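Local atomic coordinates of cytochrome p450EpoK (Sorangium cellulosum, PDB entry 1PKF), a protein that belongs to the haem-containing cytochrome P450 family and holds epothilone D in a pocket beside the haem. Residues 17-22 and 301-306; 117-122 and 368-373; 263-268 and 404-409. One frame throughout, in Å; residues are numbered along the deposited sequence.

Interaction 1 of 3, residues 17-22 and 301-306; sequences FKPFAP and LRIGTV. With EPD (epothilone D), chain C.
The guanidinium group of Arg302 is gripped by several carbonyls, and the one across this contact belongs to Pro19: Arg302 NH1 donates to Pro19 O at 2.8 Å, with an N-H...O angle of 161°. The acceptor lies almost in the guanidinium plane, and NH1 approaches it in the carbonyl plane, so the bond uses well-aligned geometry at both ends. Arg302 NH1 also donates to a water oxygen at 3.1 Å, and this water in turn donates to Ala21 O, thereby tying the arginine to the last residue of the type I turn from Lys18 to Ala21. His400 O takes NE and Gly398 O takes NH2, which fixes the rotation of the buried group. The bend in the arginine chain at chi3 (-67°) turns the guanidinium back beside the turn and sets Arg302 CD 3.4 Å from Phe20 CE2. Ring and guanidinium planes are only 12° apart, although the approach is oblique.

Residues 301-306 lead into strand 304-309 of the mixed sheet characteristic of the P450 beta-rich region, and 17-22, in the loop before helix 29-38, packs against the start of this connection. Ile303 is the apolar link. Ile303 CG2 meets the edge of the Phe17 ring at CZ, 4.0 Å away, while CG1 reaches Pro19 CB and CD1 lies more loosely near Phe20. Pro19 also covers one face of the Phe17 ring with its CD, and Trp44 of strand 41-44 touches Phe17, Pro19 and Ile303.

Farther along, the chain turns to the ligands. Epothilone D donates from O10 to Gly304 O at 2.9 Å. Thr305 OG1 lies 3.6 Å from C9 of epothilone D and is hydrogen-bonded to the haem atom O1A.

Interaction 2 of 3, residues 117-122 and 368-373; sequences RAIDLL and VSLARL
Ile119 and Leu370 mark the closest backbone approach, with their CA atoms 6.2 Å apart, where residues 117-122, on and just after helix 116-119, meet the first turns of helix 368-385. Ile119 is the central side chain and points at Ser369, Leu370 and Leu373. As modelled, its chi1 of 75° puts CG1 between the backbone N and the carbonyl carbon and carries it toward the opposing helix. The end of the chain is less certain: CD1 is modelled too close to the Ser369 carbonyl, so its exact position is doubtful. The general insertion of the side chain toward the helix nevertheless agrees with the direction of its CB and with its burial.

Helix 368-385 corresponds to the L helix of cytochromes P450, which runs along the haem after the loop carrying the cysteine ligand in this family. In keeping with that role, Ala371 touches the haem, and the side chain of Leu370 comes within about 5 Å of it.

Leu122, further along the chain, provides a separate apolar meeting: Leu122 CD1 is 3.6 Å from Leu370 CD1, and the two side chains cross at about a right angle. The turn that places Leu122 there is closed by its own backbone, Leu122 N donating to Ile119 O at 2.9 Å. Ile119 O also lies 3.6 Å from Leu373 CD2, so this carbonyl is partly covered by the neighbouring helix. Both CB and CD2 of Leu373 face Ile119. Arg372, turned from the contact, has Val368 CG2 3.2 Å above its guanidinium plane and pairs through NE with Asp292 of helix 287-297. Leu373 continues the apolar surface onto Arg123 and Ile126 of helix 123-137.

Interaction 3 of 3, residues 263-268 and 404-409; sequences IAFAVL and RNIESL
Phe265 points its CB away from residues 404-409, but its first torsion (chi1 -88°) places CG anti to the carbonyl carbon and swings the ring back to meet them; on the other side, Arg404 bends at chi3 (48°) and sets its guanidinium with one face toward CE2 of the ring. CE2 of Phe265 stands 3.6 Å from Arg404 NH1, over that face and offset toward its rim. The planes are 82° apart, so the ring meets the guanidinium face edge-on rather than lying flat on it. At another part of the ring edge, Arg404 O lies in the ring plane, 3.2 Å from Phe265 CZ. The charged end is anchored by other groups: NE by Ala25 O, NH1 by Asn299 O and NH2 by a salt bridge to Glu298.

Ile406 CG1 packs obliquely near the ring, 3.5 Å from Phe265 CE1, and Ile406 CD1 reaches Leu268 CD1 at 3.7 Å. Leu409 ends in a methyl, CD2, that lies 3.4 Å from Ala264 O and 4.2 Å from both Val267 CG1 and Leu268 CB. All seven touching residues are buried. The arrangement joins helix 241-272, the long central helix of the cytochrome P450 fold, to strand 406-412 of the C-terminal antiparallel sheet.

How the interactions relate
Interactions 1 and 3 adjoin each other, with centres about 17 Å apart: Leu301 O lies 3.4 Å from Arg404 CD, and Arg302 NH2 packs 3.5 Å from Asn405 OD1, so the two contacts are joined through the neighbouring segments 301-306 and 404-409. Interaction 2 lies apart, its centre about 29 Å from that of interaction 1 and about 21 Å from that of interaction 3, with nearest atoms about 13 and 6 Å away. The haem relates all three: interaction 1 reaches it through Thr305, interaction 2 through Ala371, and the side chain of Phe265 in interaction 3 is about 9 Å from it. Epothilone D is touched directly by interaction 1.

Interaction 1 of 3, residues 17-22 and 301-306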
loop_
_atom_site.group_PDB
_atom_site.type_symbol
_atom_site.label_atom_id
_atom_site.label_comp_id
_atom_site.label_asym_id
_atom_site.label_seq_id
_atom_site.Cartn_x
_atom_site.Cartn_y
_atom_site.Cartn_z
ATOM N N PHE A 17 14.150 7.412 17.472
ATOM C CA PHE A 17 13.335 6.767 16.402
ATOM C C PHE A 17 13.686 5.286 16.226
ATOM O O PHE A 17 14.737 4.925 15.685
ATOM C CB PHE A 17 13.487 7.487 15.070
ATOM C CG PHE A 17 12.551 6.990 13.971
ATOM C CD1 PHE A 17 11.213 6.831 14.185
ATOM C CD2 PHE A 17 13.045 6.740 12.705
ATOM C CE1 PHE A 17 10.387 6.379 13.172
ATOM C CE2 PHE A 17 12.223 6.303 11.693
ATOM C CZ PHE A 17 10.893 6.119 11.939
ATOM N N LYS A 18 12.773 4.454 16.684
ATOM C CA LYS A 18 12.905 3.016 16.685
ATOM C C LYS A 18 11.612 2.365 16.158
ATOM O O LYS A 18 10.798 1.827 16.928
ATOM C CB LYS A 18 13.179 2.554 18.121
ATOM C CG LYS A 18 14.545 2.975 18.641
ATOM C CD LYS A 18 14.741 2.395 20.011
ATOM C CE LYS A 18 15.964 3.003 20.717
ATOM N NZ LYS A 18 15.634 3.232 22.142
ATOM N N PRO A 19 11.421 2.417 14.849
ATOM C CA PRO A 19 10.184 1.914 14.219
ATOM C C PRO A 19 10.044 0.399 14.175
ATOM O O PRO A 19 9.025 -0.071 13.678
ATOM C CB PRO A 19 10.286 2.458 12.810
ATOM C CG PRO A 19 11.715 2.561 12.570
ATOM C CD PRO A 19 12.351 2.986 13.864
ATOM N N PHE A 20 11.056 -0.344 14.637
ATOM C CA PHE A 20 10.980 -1.800 14.749
ATOM C C PHE A 20 10.936 -2.268 16.185
ATOM O O PHE A 20 10.879 -3.471 16.426
ATOM C CB PHE A 20 12.144 -2.467 13.994
ATOM C CG PHE A 20 12.079 -2.221 12.538
ATOM C CD1 PHE A 20 12.841 -1.234 11.952
ATOM C CD2 PHE A 20 11.144 -2.879 11.762
ATOM C CE1 PHE A 20 12.739 -0.969 10.595
ATOM C CE2 PHE A 20 11.032 -2.607 10.410
ATOM C CZ PHE A 20 11.830 -1.653 9.831
ATOM N N ALA A 21 10.926 -1.329 17.137
ATOM C CA ALA A 21 10.712 -1.679 18.528
ATOM C C ALA A 21 9.366 -2.375 18.678
ATOM O O ALA A 21 8.407 -2.022 18.004
ATOM C CB ALA A 21 10.773 -0.441 19.432
ATOM N N PRO A 22 9.299 -3.403 19.519
ATOM C CA PRO A 22 8.009 -3.973 19.897
ATOM C C PRO A 22 7.076 -2.896 20.441
ATOM O O PRO A 22 7.495 -2.035 21.198
ATOM C CB PRO A 22 8.356 -5.005 21.004
ATOM C CG PRO A 22 9.873 -5.032 21.138
ATOM C CD PRO A 22 10.451 -4.119 20.110
ATOM N N LEU A 301 1.375 2.661 7.141
ATOM C CA LEU A 301 2.806 2.662 6.912
ATOM C C LEU A 301 3.567 2.762 8.244
ATOM O O LEU A 301 3.114 3.441 9.162
ATOM C CB LEU A 301 3.209 3.767 5.979
ATOM C CG LEU A 301 2.710 3.596 4.557
ATOM C CD1 LEU A 301 2.930 4.850 3.745
ATOM C CD2 LEU A 301 3.404 2.386 3.881
ATOM N N ARG A 302 4.653 1.984 8.352
ATOM C CA ARG A 302 5.555 1.985 9.510
ATOM C C ARG A 302 6.362 3.279 9.582
ATOM O O ARG A 302 6.495 3.894 10.640
ATOM C CB ARG A 302 6.531 0.784 9.399
ATOM C CG ARG A 302 7.372 0.513 10.639
ATOM C CD ARG A 302 8.155 -0.826 10.612
ATOM N NE ARG A 302 7.247 -1.960 10.650
ATOM C CZ ARG A 302 6.798 -2.510 11.758
ATOM N NH1 ARG A 302 7.196 -2.066 12.935
ATOM N NH2 ARG A 302 5.971 -3.538 11.702
ATOM N N ILE A 303 6.936 3.656 8.456
ATOM C CA ILE A 303 7.749 4.845 8.337
ATOM C C ILE A 303 7.166 5.789 7.262
ATOM O O ILE A 303 6.739 6.910 7.557
ATOM C CB ILE A 303 9.214 4.484 8.014
ATOM C CG1 ILE A 303 9.734 3.400 9.000
ATOM C CG2 ILE A 303 10.053 5.717 8.094
ATOM C CD1 ILE A 303 10.471 2.258 8.365
ATOM N N GLY A 304 7.150 5.357 6.011
ATOM C CA GLY A 304 6.552 6.166 4.972
ATOM C C GLY A 304 7.078 5.764 3.633
ATOM O O GLY A 304 7.125 4.594 3.323
ATOM N N THR A 305 7.444 6.741 2.818
ATOM C CA THR A 305 7.993 6.439 1.517
ATOM C C THR A 305 9.283 7.217 1.390
ATOM O O THR A 305 9.626 7.978 2.294
ATOM C CB THR A 305 6.958 6.735 0.410
ATOM O OG1 THR A 305 7.489 6.331 -0.863
ATOM C CG2 THR A 305 6.694 8.246 0.307
ATOM N N VAL A 306 10.013 6.994 0.316
ATOM C CA VAL A 306 11.354 7.528 0.182
ATOM C C VAL A 306 11.535 8.391 -1.060
ATOM O O VAL A 306 10.868 8.206 -2.079
ATOM C CB VAL A 306 12.440 6.407 0.133
ATOM C CG1 VAL A 306 12.467 5.716 1.443
ATOM C CG2 VAL A 306 12.156 5.373 -0.960
HETATM C C51 EPD C . 1.781 1.722 0.013
HETATM C C5 EPD C . 2.929 1.629 -0.970
HETATM C C4 EPD C . 2.853 0.624 -1.819
HETATM C C3 EPD C . 3.771 0.495 -2.998
HETATM C C2 EPD C . 4.519 -0.879 -2.991
HETATM C C20 EPD C . 5.486 -1.081 -4.249
HETATM C C21 EPD C . 6.543 -2.171 -4.132
HETATM C C22 EPD C . 5.314 -0.216 -5.267
HETATM C C23 EPD C . 6.095 -0.214 -6.451
HETATM C C24 EPD C . 5.982 0.424 -7.572
HETATM S S1 EPD C . 7.271 0.072 -8.691
HETATM C C25 EPD C . 7.915 -0.956 -7.463
HETATM C C27 EPD C . 9.188 -1.682 -7.789
HETATM N N26 EPD C . 7.275 -1.019 -6.388
HETATM C C6 EPD C . 3.773 2.879 -1.309
HETATM C C7 EPD C . 4.400 3.548 -0.093
HETATM C C8 EPD C . 5.574 2.676 0.387
HETATM C C9 EPD C . 7.042 2.911 0.131
HETATM C C91 EPD C . 7.657 2.716 -1.197
HETATM C C10 EPD C . 7.593 1.646 0.964
HETATM O O10 EPD C . 7.161 1.869 2.362
HETATM C C11 EPD C . 9.122 1.290 0.752
HETATM C C28 EPD C . 10.096 2.348 1.246
HETATM C C12 EPD C . 9.482 -0.034 1.423
HETATM O O12 EPD C . 9.603 0.027 2.655
HETATM C C13 EPD C . 9.626 -1.276 0.510
HETATM C C30 EPD C . 10.689 -1.137 -0.552
HETATM C C29 EPD C . 9.758 -2.577 1.303
HETATM C C14 EPD C . 8.293 -1.417 -0.384
HETATM O O14 EPD C . 8.403 -2.388 -1.431
HETATM C C15 EPD C . 7.056 -1.882 0.333
HETATM C C16 EPD C . 5.820 -1.840 -0.632
HETATM O O16 EPD C . 4.813 -2.445 -0.336
HETATM O O1 EPD C . 5.873 -1.066 -1.874
HETATM O O HOH W 1 6.552 -2.840 15.865
#

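Interaction 2 of 3, residues 117-122 and 368-373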
loop_
_atom_site.group_PDB
_atom_site.type_symbol
_atom_site.label_atom_id
_atom_site.label_comp_id
_atom_site.label_asym_id
_atom_site.label_seq_id
_atom_site.Cartn_x
_atom_site.Cartn_y
_atom_site.Cartn_z
ATOM N N ARG A 117 -14.792 4.691 -12.566
ATOM C CA ARG A 117 -15.726 4.165 -13.558
ATOM C C ARG A 117 -15.261 2.838 -14.147
ATOM O O ARG A 117 -16.038 1.886 -14.224
ATOM C CB ARG A 117 -15.897 5.173 -14.689
ATOM C CG ARG A 117 -17.123 4.938 -15.554
ATOM C CD ARG A 117 -17.464 6.145 -16.440
ATOM N NE ARG A 117 -18.128 5.744 -17.681
ATOM C CZ ARG A 117 -18.183 6.485 -18.788
ATOM N NH1 ARG A 117 -17.605 7.685 -18.824
ATOM N NH2 ARG A 117 -18.822 6.023 -19.861
ATOM N N ALA A 118 -14.002 2.781 -14.575
ATOM C CA ALA A 118 -13.420 1.524 -15.042
ATOM C C ALA A 118 -13.450 0.434 -13.965
ATOM O O ALA A 118 -13.816 -0.703 -14.246
ATOM C CB ALA A 118 -12.023 1.733 -15.529
ATOM N N ILE A 119 -13.090 0.739 -12.727
ATOM C CA ILE A 119 -13.010 -0.363 -11.759
ATOM C C ILE A 119 -14.383 -0.806 -11.240
ATOM O O ILE A 119 -14.488 -1.851 -10.611
ATOM C CB ILE A 119 -12.089 -0.046 -10.562
ATOM C CG1 ILE A 119 -12.797 0.898 -9.638
ATOM C CG2 ILE A 119 -10.705 0.485 -11.017
ATOM C CD1 ILE A 119 -12.238 0.901 -8.323
ATOM N N ASP A 120 -15.416 -0.001 -11.494
ATOM C CA ASP A 120 -16.786 -0.331 -11.105
ATOM C C ASP A 120 -17.265 -1.678 -11.616
ATOM O O ASP A 120 -18.070 -2.308 -10.991
ATOM C CB ASP A 120 -17.767 0.739 -11.594
ATOM C CG ASP A 120 -18.996 0.791 -10.742
ATOM O OD1 ASP A 120 -18.921 1.405 -9.660
ATOM O OD2 ASP A 120 -20.065 0.191 -11.008
ATOM N N LEU A 121 -16.741 -2.119 -12.746
ATOM C CA LEU A 121 -17.064 -3.422 -13.298
ATOM C C LEU A 121 -16.720 -4.562 -12.331
ATOM O O LEU A 121 -17.306 -5.641 -12.404
ATOM C CB LEU A 121 -16.322 -3.610 -14.621
ATOM C CG LEU A 121 -16.747 -2.752 -15.827
ATOM C CD1 LEU A 121 -18.264 -2.839 -16.071
ATOM C CD2 LEU A 121 -16.320 -1.275 -15.693
ATOM N N LEU A 122 -15.801 -4.302 -11.396
ATOM C CA LEU A 122 -15.277 -5.337 -10.517
ATOM C C LEU A 122 -16.199 -5.575 -9.357
ATOM O O LEU A 122 -16.031 -6.532 -8.612
ATOM C CB LEU A 122 -13.884 -4.950 -9.999
ATOM C CG LEU A 122 -12.828 -4.651 -11.073
ATOM C CD1 LEU A 122 -11.432 -4.500 -10.463
ATOM C CD2 LEU A 122 -12.771 -5.742 -12.143
ATOM N N VAL A 368 -5.947 3.779 -6.030
ATOM C CA VAL A 368 -6.820 4.347 -5.004
ATOM C C VAL A 368 -8.293 3.995 -5.201
ATOM O O VAL A 368 -8.941 3.622 -4.259
ATOM C CB VAL A 368 -6.650 5.887 -4.850
ATOM C CG1 VAL A 368 -6.901 6.645 -6.161
ATOM C CG2 VAL A 368 -7.539 6.405 -3.728
ATOM N N SER A 369 -8.822 4.105 -6.401
ATOM C CA SER A 369 -10.232 3.768 -6.584
ATOM C C SER A 369 -10.486 2.276 -6.365
ATOM O O SER A 369 -11.498 1.902 -5.846
ATOM C CB SER A 369 -10.715 4.195 -7.971
ATOM O OG SER A 369 -10.642 5.614 -8.078
ATOM N N LEU A 370 -9.541 1.419 -6.731
ATOM C CA LEU A 370 -9.690 -0.016 -6.485
ATOM C C LEU A 370 -9.633 -0.334 -4.984
ATOM O O LEU A 370 -10.448 -1.090 -4.467
ATOM C CB LEU A 370 -8.601 -0.774 -7.246
ATOM C CG LEU A 370 -8.710 -2.284 -7.202
ATOM C CD1 LEU A 370 -10.140 -2.766 -7.551
ATOM C CD2 LEU A 370 -7.677 -2.864 -8.163
ATOM N N ALA A 371 -8.695 0.286 -4.270
ATOM C CA ALA A 371 -8.585 0.043 -2.837
ATOM C C ALA A 371 -9.853 0.470 -2.131
ATOM O O ALA A 371 -10.341 -0.245 -1.275
ATOM C CB ALA A 371 -7.396 0.811 -2.258
ATOM N N ARG A 372 -10.391 1.634 -2.494
ATOM C CA ARG A 372 -11.619 2.151 -1.855
ATOM C C ARG A 372 -12.820 1.272 -2.151
ATOM O O ARG A 372 -13.606 0.981 -1.275
ATOM C CB ARG A 372 -11.925 3.587 -2.323
ATOM C CG ARG A 372 -11.003 4.670 -1.727
ATOM C CD ARG A 372 -11.297 6.085 -2.294
ATOM N NE ARG A 372 -10.414 7.096 -1.718
ATOM C CZ ARG A 372 -9.933 8.139 -2.370
ATOM N NH1 ARG A 372 -10.246 8.366 -3.646
ATOM N NH2 ARG A 372 -9.123 8.972 -1.728
ATOM N N LEU A 373 -12.951 0.815 -3.388
ATOM C CA LEU A 373 -14.070 -0.083 -3.721
ATOM C C LEU A 373 -14.014 -1.406 -2.971
ATOM O O LEU A 373 -15.012 -1.844 -2.380
ATOM C CB LEU A 373 -14.109 -0.346 -5.215
ATOM C CG LEU A 373 -15.210 -1.336 -5.642
ATOM C CD1 LEU A 373 -16.612 -0.752 -5.411
ATOM C CD2 LEU A 373 -15.022 -1.685 -7.074
#

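Interaction 3 of 3, residues 263-268 and 404-409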
loop_
_atom_site.group_PDB
_atom_site.type_symbol
_atom_site.label_atom_id
_atom_site.label_comp_id
_atom_site.label_asym_id
_atom_site.label_seq_id
_atom_site.Cartn_x
_atom_site.Cartn_y
_atom_site.Cartn_z
ATOM N N ILE A 263 -8.420 -2.814 4.940
ATOM C CA ILE A 263 -9.627 -3.512 5.357
ATOM C C ILE A 263 -9.562 -3.866 6.841
ATOM O O ILE A 263 -10.521 -3.643 7.601
ATOM C CB ILE A 263 -9.832 -4.778 4.496
ATOM C CG1 ILE A 263 -10.268 -4.413 3.094
ATOM C CG2 ILE A 263 -10.876 -5.693 5.104
ATOM C CD1 ILE A 263 -10.096 -5.548 2.095
ATOM N N ALA A 264 -8.427 -4.397 7.276
ATOM C CA ALA A 264 -8.287 -4.798 8.678
ATOM C C ALA A 264 -8.253 -3.608 9.644
ATOM O O ALA A 264 -8.869 -3.656 10.705
ATOM C CB ALA A 264 -7.025 -5.678 8.859
ATOM N N PHE A 265 -7.497 -2.562 9.291
ATOM C CA PHE A 265 -7.438 -1.365 10.102
ATOM C C PHE A 265 -8.815 -0.675 10.152
ATOM O O PHE A 265 -9.155 -0.038 11.131
ATOM C CB PHE A 265 -6.429 -0.380 9.550
ATOM C CG PHE A 265 -5.016 -0.572 10.052
ATOM C CD1 PHE A 265 -4.354 -1.770 9.901
ATOM C CD2 PHE A 265 -4.329 0.483 10.602
ATOM C CE1 PHE A 265 -3.016 -1.919 10.324
ATOM C CE2 PHE A 265 -3.020 0.334 11.042
ATOM C CZ PHE A 265 -2.370 -0.888 10.908
ATOM N N ALA A 266 -9.605 -0.820 9.095
ATOM C CA ALA A 266 -10.941 -0.220 9.056
ATOM C C ALA A 266 -11.828 -0.889 10.066
ATOM O O ALA A 266 -12.438 -0.224 10.891
ATOM C CB ALA A 266 -11.537 -0.326 7.670
ATOM N N VAL A 267 -11.881 -2.218 10.017
ATOM C CA VAL A 267 -12.677 -2.972 10.964
ATOM C C VAL A 267 -12.236 -2.692 12.384
ATOM O O VAL A 267 -13.061 -2.472 13.249
ATOM C CB VAL A 267 -12.582 -4.471 10.701
ATOM C CG1 VAL A 267 -13.241 -5.269 11.835
ATOM C CG2 VAL A 267 -13.218 -4.815 9.350
ATOM N N LEU A 268 -10.928 -2.728 12.622
ATOM C CA LEU A 268 -10.353 -2.467 13.934
ATOM C C LEU A 268 -10.832 -1.127 14.465
ATOM O O LEU A 268 -11.287 -1.021 15.614
ATOM C CB LEU A 268 -8.812 -2.454 13.849
ATOM C CG LEU A 268 -8.065 -2.098 15.138
ATOM C CD1 LEU A 268 -6.584 -2.568 15.173
ATOM C CD2 LEU A 268 -8.096 -0.608 15.334
ATOM N N ARG A 404 2.780 -1.373 9.269
ATOM C CA ARG A 404 2.350 -1.787 10.605
ATOM C C ARG A 404 1.394 -2.954 10.422
ATOM O O ARG A 404 0.175 -2.821 10.496
ATOM C CB ARG A 404 1.649 -0.640 11.336
ATOM C CG ARG A 404 2.450 0.636 11.441
ATOM C CD ARG A 404 1.591 1.902 11.812
ATOM N NE ARG A 404 0.738 1.586 12.939
ATOM C CZ ARG A 404 -0.441 2.104 13.192
ATOM N NH1 ARG A 404 -0.962 3.021 12.389
ATOM N NH2 ARG A 404 -1.102 1.691 14.259
ATOM N N ASN A 405 1.957 -4.114 10.157
ATOM C CA ASN A 405 1.166 -5.226 9.671
ATOM C C ASN A 405 0.373 -5.921 10.757
ATOM O O ASN A 405 0.923 -6.271 11.758
ATOM C CB ASN A 405 2.050 -6.209 8.883
ATOM C CG ASN A 405 3.231 -6.784 9.697
ATOM O OD1 ASN A 405 4.016 -6.061 10.369
ATOM N ND2 ASN A 405 3.393 -8.112 9.574
ATOM N N ILE A 406 -0.937 -6.080 10.583
ATOM C CA ILE A 406 -1.737 -6.834 11.546
ATOM C C ILE A 406 -1.728 -8.272 11.095
ATOM O O ILE A 406 -2.093 -8.560 9.962
ATOM C CB ILE A 406 -3.177 -6.331 11.658
ATOM C CG1 ILE A 406 -3.211 -4.907 12.196
ATOM C CG2 ILE A 406 -3.960 -7.179 12.655
ATOM C CD1 ILE A 406 -4.655 -4.382 12.535
ATOM N N GLU A 407 -1.272 -9.166 11.963
ATOM C CA GLU A 407 -1.186 -10.592 11.621
ATOM C C GLU A 407 -2.496 -11.327 11.897
ATOM O O GLU A 407 -2.852 -12.283 11.175
ATOM C CB GLU A 407 -0.007 -11.245 12.370
ATOM C CG GLU A 407 1.312 -10.537 12.066
ATOM C CD GLU A 407 2.556 -11.285 12.547
ATOM O OE1 GLU A 407 3.532 -11.373 11.754
ATOM O OE2 GLU A 407 2.574 -11.729 13.717
ATOM N N SER A 408 -3.194 -10.884 12.941
ATOM C CA SER A 408 -4.498 -11.415 13.284
ATOM C C SER A 408 -5.393 -10.381 13.974
ATOM O O SER A 408 -4.948 -9.517 14.686
ATOM C CB SER A 408 -4.357 -12.667 14.167
ATOM O OG SER A 408 -3.613 -12.360 15.328
ATOM N N LEU A 409 -6.684 -10.491 13.727
ATOM C CA LEU A 409 -7.663 -9.599 14.292
ATOM C C LEU A 409 -8.875 -10.475 14.571
ATOM O O LEU A 409 -9.761 -10.656 13.721
ATOM C CB LEU A 409 -7.960 -8.472 13.301
ATOM C CG LEU A 409 -9.118 -7.539 13.629
ATOM C CD1 LEU A 409 -8.939 -6.995 14.997
ATOM C CD2 LEU A 409 -9.222 -6.398 12.621
#